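Local coordinates for protein response regulator (Vibrio cholerae O1 biovar El Tor, PDB 7KPO) that serves as the DNA-binding domain of the sensor histidine kinase ChiS and so probably contacts DNA directly, at residues L20-R25 and G88-H93; G39-Y44 and L74-Y79. One frame throughout, in Å; residues are numbered along the deposited sequence. Where two conformers were deposited one is given.

Contact 1: L20-R25 and G88-H93. With SO4 (sulfate ion), chain D; SO4 (sulfate ion), chain B.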
# COMPACT_ATOMS: atom_id res chain seq x y z
N LEU A 20 6.21 -9.50 -9.36
CA LEU A 20 5.50 -10.20 -10.47
C LEU A 20 4.78 -11.44 -9.95
O LEU A 20 3.67 -11.70 -10.41
CB LEU A 20 6.49 -10.56 -11.57
CG LEU A 20 6.82 -9.42 -12.52
CD1 LEU A 20 7.96 -9.80 -13.45
CD2 LEU A 20 5.59 -9.01 -13.33
N ASN A 21 5.39 -12.18 -9.03
CA ASN A 21 4.71 -13.38 -8.48
C ASN A 21 3.42 -12.95 -7.78
O ASN A 21 2.40 -13.65 -7.92
CB ASN A 21 5.65 -14.16 -7.57
CG ASN A 21 6.85 -14.72 -8.29
OD1 ASN A 21 6.86 -14.82 -9.52
ND2 ASN A 21 7.88 -15.08 -7.54
N TYR A 22 3.47 -11.84 -7.05
CA TYR A 22 2.29 -11.31 -6.32
C TYR A 22 1.23 -10.85 -7.33
O TYR A 22 0.05 -11.19 -7.18
CB TYR A 22 2.78 -10.21 -5.39
CG TYR A 22 1.72 -9.53 -4.56
CD1 TYR A 22 1.14 -10.17 -3.47
CD2 TYR A 22 1.35 -8.23 -4.83
CE1 TYR A 22 0.20 -9.52 -2.69
CE2 TYR A 22 0.41 -7.57 -4.06
CZ TYR A 22 -0.17 -8.22 -2.99
OH TYR A 22 -1.11 -7.57 -2.24
N TRP A 23 1.64 -10.09 -8.34
CA TRP A 23 0.72 -9.64 -9.42
C TRP A 23 -0.00 -10.85 -10.01
O TRP A 23 -1.24 -10.82 -10.11
CB TRP A 23 1.51 -8.92 -10.51
CG TRP A 23 0.74 -8.78 -11.79
CD1 TRP A 23 0.76 -9.62 -12.86
CD2 TRP A 23 -0.21 -7.75 -12.11
NE1 TRP A 23 -0.10 -9.19 -13.83
CE2 TRP A 23 -0.70 -8.03 -13.41
CE3 TRP A 23 -0.67 -6.60 -11.46
CZ2 TRP A 23 -1.63 -7.22 -14.04
CZ3 TRP A 23 -1.60 -5.80 -12.08
CH2 TRP A 23 -2.07 -6.11 -13.36
N GLU A 24 0.75 -11.87 -10.40
CA GLU A 24 0.16 -13.06 -11.07
C GLU A 24 -0.87 -13.72 -10.15
O GLU A 24 -1.99 -13.99 -10.62
CB GLU A 24 1.28 -14.01 -11.49
CG GLU A 24 2.17 -13.43 -12.57
CD GLU A 24 3.51 -14.13 -12.78
OE1 GLU A 24 3.77 -15.12 -12.07
OE2 GLU A 24 4.29 -13.66 -13.63
N ARG A 25 -0.53 -13.92 -8.89
CA ARG A 25 -1.45 -14.63 -7.97
C ARG A 25 -2.68 -13.78 -7.63
O ARG A 25 -3.81 -14.31 -7.71
CB ARG A 25 -0.73 -15.01 -6.68
CG ARG A 25 -1.59 -15.82 -5.73
CD ARG A 25 -0.87 -16.21 -4.45
NE ARG A 25 -0.50 -15.06 -3.64
CZ ARG A 25 -1.33 -14.37 -2.86
NH1 ARG A 25 -2.61 -14.69 -2.80
NH2 ARG A 25 -0.87 -13.35 -2.16
N GLY A 88 -0.73 -9.06 3.63
CA GLY A 88 -0.12 -10.31 4.10
C GLY A 88 1.38 -10.26 3.94
O GLY A 88 1.93 -9.27 3.45
N PRO A 89 2.09 -11.32 4.37
CA PRO A 89 3.55 -11.36 4.27
C PRO A 89 4.11 -11.10 2.86
O PRO A 89 5.11 -10.42 2.73
CB PRO A 89 3.88 -12.78 4.75
CG PRO A 89 2.74 -13.14 5.67
CD PRO A 89 1.53 -12.52 5.02
N GLU A 90 3.46 -11.65 1.84
CA GLU A 90 3.96 -11.48 0.45
C GLU A 90 3.95 -9.99 0.09
O GLU A 90 4.95 -9.50 -0.46
CB GLU A 90 3.10 -12.32 -0.50
CG GLU A 90 3.68 -12.41 -1.89
CD GLU A 90 2.92 -13.32 -2.83
OE1 GLU A 90 1.87 -13.85 -2.42
OE2 GLU A 90 3.38 -13.51 -3.96
N ARG A 91 2.86 -9.30 0.39
CA ARG A 91 2.77 -7.85 0.07
C ARG A 91 3.77 -7.06 0.92
O ARG A 91 4.46 -6.18 0.38
CB ARG A 91 1.36 -7.33 0.30
CG ARG A 91 1.12 -5.98 -0.34
CD ARG A 91 -0.31 -5.53 -0.16
NE ARG A 91 -0.69 -4.53 -1.16
CZ ARG A 91 -0.53 -3.22 -1.03
NH1 ARG A 91 -0.01 -2.72 0.08
NH2 ARG A 91 -0.91 -2.41 -2.00
N THR A 92 3.85 -7.37 2.21
CA THR A 92 4.78 -6.65 3.12
C THR A 92 6.21 -6.79 2.58
O THR A 92 6.96 -5.80 2.62
CB THR A 92 4.62 -7.18 4.54
OG1 THR A 92 3.29 -6.88 4.98
CG2 THR A 92 5.64 -6.60 5.50
N HIS A 93 6.57 -7.97 2.09
CA HIS A 93 7.94 -8.20 1.57
C HIS A 93 8.22 -7.25 0.41
O HIS A 93 9.32 -6.68 0.36
CB HIS A 93 8.10 -9.67 1.18
CG HIS A 93 9.41 -9.97 0.54
ND1 HIS A 93 10.58 -10.01 1.26
CD2 HIS A 93 9.73 -10.28 -0.73
CE1 HIS A 93 11.58 -10.32 0.45
NE2 HIS A 93 11.08 -10.49 -0.77
S SO4 D . -1.82 0.70 -0.40
O1 SO4 D . -1.04 0.31 -1.55
O2 SO4 D . -1.43 -0.09 0.75
O3 SO4 D . -3.21 0.48 -0.68
O4 SO4 D . -1.59 2.10 -0.13
S SO4 B . 0.84 1.09 -1.44
O1 SO4 B . -0.11 1.79 -0.60
O2 SO4 B . 1.47 0.03 -0.69
O3 SO4 B . 1.85 2.01 -1.88
O4 SO4 B . 0.15 0.55 -2.58
O HOH W 1 2.21 -15.38 -5.22
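Y22 and E90 bring their CA atoms to 7.0 Å where helix 20-25 and helix 89-93 pass in roughly antiparallel fashion, the short axes 141° apart and 10.3 Å from each other at closest approach. The phenol ring of Y22 points from its helix toward 88-93. With CG anti to the backbone N (chi1 180°), it reaches across the gap: E90 meets its edge, CD of E90 lying 3.7 Å from CD1 of Y22, while CA of R91 lies over one face toward its rim, and CB and CG continue past CZ and the hydroxyl. A tyrosine suits this buried place because its flat ring packs against both neighbours and its hydroxyl can reach a polar partner, the carbonyl O of E86. That same hydroxyl lies 3.0 Å from CD of R91, at the edge of the guanidinium.

E90 runs straight out from its helix to R25, whose chain bends at chi3 to come alongside. The guanidinium grips a single carboxylate oxygen side-on: NE of R25 is 2.9 Å from OE1 of E90, on the syn lone pair, and NH2 of R25 is 2.8 Å from the same OE1, but from 39° above the carboxylate plane.

R91, extended from CG to NE, carries its charge past Y22 to the subunit interface, where E95 of both chains pairs with it. Two sulfates modelled there, probably from the crystallisation liquor, lie too close together to be present at once; in the chain D position NH2 of R91 would reach O1 at 2.8 Å. With K85 and R98 of both subunits, R91 forms a basic anion-binding cluster.

On the solvent-exposed side, OE1 of E90 takes two N-H groups while NH1 of R25 reaches E86, a salt-bridge network joining the helix ends; R91 links them to the second subunit.

Contact 2: G39-Y44 and L74-Y79; sequences GLWRVY and LNSLDY. With FMT (formic acid), chain H.
W41 turns the edge of its indole toward S76, whose hydroxyl OG lies 16° out of the ring plane. A bound formic acid molecule places O1 at another part of the indole's edge and O2 at the edge of the Y44 ring. Y58 also meets the indole edge-to-face, and CZ of Y44 sits over one face of the R42 guanidinium, toward its rim.

NE1 of W41 donates to OG of S76 at 2.9 Å, with an N-H...O angle of 152°. OG stands beside the backbone N of S76 (chi1 -63°) and, within its own helix, bonds the carbonyl O of T72. Serine fits here because its small hydroxyl can serve both partners.

L40 lies against the same helix. Its CD1 rests 3.7 Å from O of N75 and 4.1 Å from CB of Y79, while CD2 touches CB of N75 at 4.0 Å; the branched leucine spreads over one turn. The formic acid, probably from the crystallisation liquor, takes the backbone N-H of R42 on O1 at 3.0 Å and the hydroxyl of Y44 on O2.

The buried indole N-H is therefore satisfied by a helix side chain, which probably helps to set the ring's rotation, while CD1 of L40 lies beside the serine hydroxyl. One buried polar bond within a mainly apolar contact thus holds the segment after helix 31-38 on helix 70-83.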
# COMPACT_ATOMS: atom_id res chain seq x y z
N GLY A 39 1.87 -0.47 -19.51
CA GLY A 39 2.66 0.25 -20.52
C GLY A 39 4.10 0.48 -20.05
O GLY A 39 4.84 1.20 -20.73
N LEU A 40 4.50 -0.16 -18.95
CA LEU A 40 5.86 0.11 -18.41
C LEU A 40 6.94 -0.70 -19.13
O LEU A 40 8.12 -0.31 -19.02
CB LEU A 40 5.87 -0.20 -16.91
CG LEU A 40 5.06 0.78 -16.06
CD1 LEU A 40 4.92 0.26 -14.65
CD2 LEU A 40 5.70 2.16 -16.06
N TRP A 41 6.57 -1.79 -19.81
CA TRP A 41 7.56 -2.66 -20.49
C TRP A 41 7.03 -3.02 -21.86
O TRP A 41 5.81 -3.24 -21.99
CB TRP A 41 7.85 -3.91 -19.66
CG TRP A 41 8.32 -3.62 -18.28
CD1 TRP A 41 7.55 -3.46 -17.17
CD2 TRP A 41 9.68 -3.43 -17.85
NE1 TRP A 41 8.33 -3.19 -16.08
CE2 TRP A 41 9.64 -3.17 -16.47
CE3 TRP A 41 10.92 -3.45 -18.50
CZ2 TRP A 41 10.80 -2.94 -15.72
CZ3 TRP A 41 12.06 -3.23 -17.76
CH2 TRP A 41 12.00 -2.98 -16.39
N ARG A 42 7.93 -3.12 -22.83
CA ARG A 42 7.55 -3.41 -24.23
C ARG A 42 7.37 -4.91 -24.46
O ARG A 42 7.96 -5.76 -23.75
CB ARG A 42 8.56 -2.81 -25.20
CG ARG A 42 8.53 -1.29 -25.25
CD ARG A 42 9.29 -0.76 -26.44
NE ARG A 42 8.67 -1.21 -27.69
CZ ARG A 42 9.16 -1.00 -28.90
NH1 ARG A 42 10.31 -0.35 -29.05
NH2 ARG A 42 8.52 -1.44 -29.97
N VAL A 43 6.54 -5.19 -25.45
CA VAL A 43 6.24 -6.56 -25.94
C VAL A 43 6.97 -6.71 -27.28
O VAL A 43 6.92 -5.77 -28.11
CB VAL A 43 4.72 -6.76 -26.08
CG1 VAL A 43 4.38 -7.99 -26.90
CG2 VAL A 43 4.06 -6.80 -24.71
N TYR A 44 7.60 -7.87 -27.47
CA TYR A 44 8.38 -8.15 -28.70
C TYR A 44 7.98 -9.51 -29.27
O TYR A 44 7.46 -10.34 -28.50
CB TYR A 44 9.88 -8.16 -28.37
CG TYR A 44 10.46 -6.84 -27.92
CD1 TYR A 44 10.98 -5.94 -28.83
CD2 TYR A 44 10.49 -6.50 -26.58
CE1 TYR A 44 11.51 -4.73 -28.43
CE2 TYR A 44 11.02 -5.29 -26.16
CZ TYR A 44 11.54 -4.40 -27.09
OH TYR A 44 12.06 -3.21 -26.68
N LEU A 74 10.85 0.90 -9.97
CA LEU A 74 10.04 1.45 -8.85
C LEU A 74 8.60 1.70 -9.32
O LEU A 74 7.67 1.42 -8.55
CB LEU A 74 10.69 2.72 -8.30
CG LEU A 74 11.99 2.50 -7.53
CD1 LEU A 74 12.64 3.83 -7.20
CD2 LEU A 74 11.75 1.70 -6.26
N ASN A 75 8.42 2.18 -10.55
CA ASN A 75 7.06 2.42 -11.10
C ASN A 75 6.32 1.08 -11.21
O ASN A 75 5.10 1.06 -11.02
CB ASN A 75 7.09 3.11 -12.46
CG ASN A 75 7.54 4.55 -12.37
OD1 ASN A 75 7.50 5.16 -11.30
ND2 ASN A 75 7.97 5.10 -13.49
N SER A 76 7.04 0.01 -11.52
CA SER A 76 6.46 -1.35 -11.63
C SER A 76 5.96 -1.82 -10.26
O SER A 76 4.83 -2.33 -10.15
CB SER A 76 7.46 -2.31 -12.20
OG SER A 76 7.82 -1.95 -13.52
N LEU A 77 6.81 -1.68 -9.23
CA LEU A 77 6.41 -2.06 -7.86
C LEU A 77 5.18 -1.24 -7.45
O LEU A 77 4.23 -1.81 -6.90
CB LEU A 77 7.57 -1.82 -6.88
CG LEU A 77 8.91 -2.50 -7.22
CD1 LEU A 77 9.94 -2.19 -6.15
CD2 LEU A 77 8.76 -4.00 -7.36
N ASP A 78 5.18 0.07 -7.74
CA ASP A 78 4.04 0.95 -7.38
C ASP A 78 2.77 0.52 -8.12
O ASP A 78 1.70 0.50 -7.51
CB ASP A 78 4.37 2.42 -7.67
CG ASP A 78 5.42 3.02 -6.75
OD1 ASP A 78 5.74 2.39 -5.72
OD2 ASP A 78 5.93 4.10 -7.08
N TYR A 79 2.90 0.19 -9.41
CA TYR A 79 1.72 -0.21 -10.22
C TYR A 79 1.10 -1.49 -9.64
O TYR A 79 -0.13 -1.58 -9.47
CB TYR A 79 2.12 -0.42 -11.68
CG TYR A 79 0.96 -0.77 -12.57
CD1 TYR A 79 0.52 -2.08 -12.70
CD2 TYR A 79 0.28 0.22 -13.27
CE1 TYR A 79 -0.55 -2.40 -13.51
CE2 TYR A 79 -0.80 -0.09 -14.09
CZ TYR A 79 -1.21 -1.41 -14.21
OH TYR A 79 -2.26 -1.73 -15.01
C FMT H . 11.62 -2.17 -22.88
O1 FMT H . 10.83 -2.80 -22.20
O2 FMT H . 12.27 -2.63 -23.93

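Overall arrangement
From the N terminus, the chain runs through the long helix 2-27, which carries 20-25, turns into helix 31-38, and leaves it in the loop 39-44 that leads to the small two-stranded antiparallel sheet. Contact 2 closes its loop when helix 70-83 brings 74-79 back against that loop, tying the hairpin side of the domain to the helical bundle. The chain then turns into helix 89-106, whose first turns close contact 1 on helix 2-27. Contact 2 is thus nested inside the loop of contact 1, their centres about 16 Å apart. They meet where CZ3 of W23 packs 3.8 Å from CE1 of Y79. Contact 1 alone reaches the second subunit.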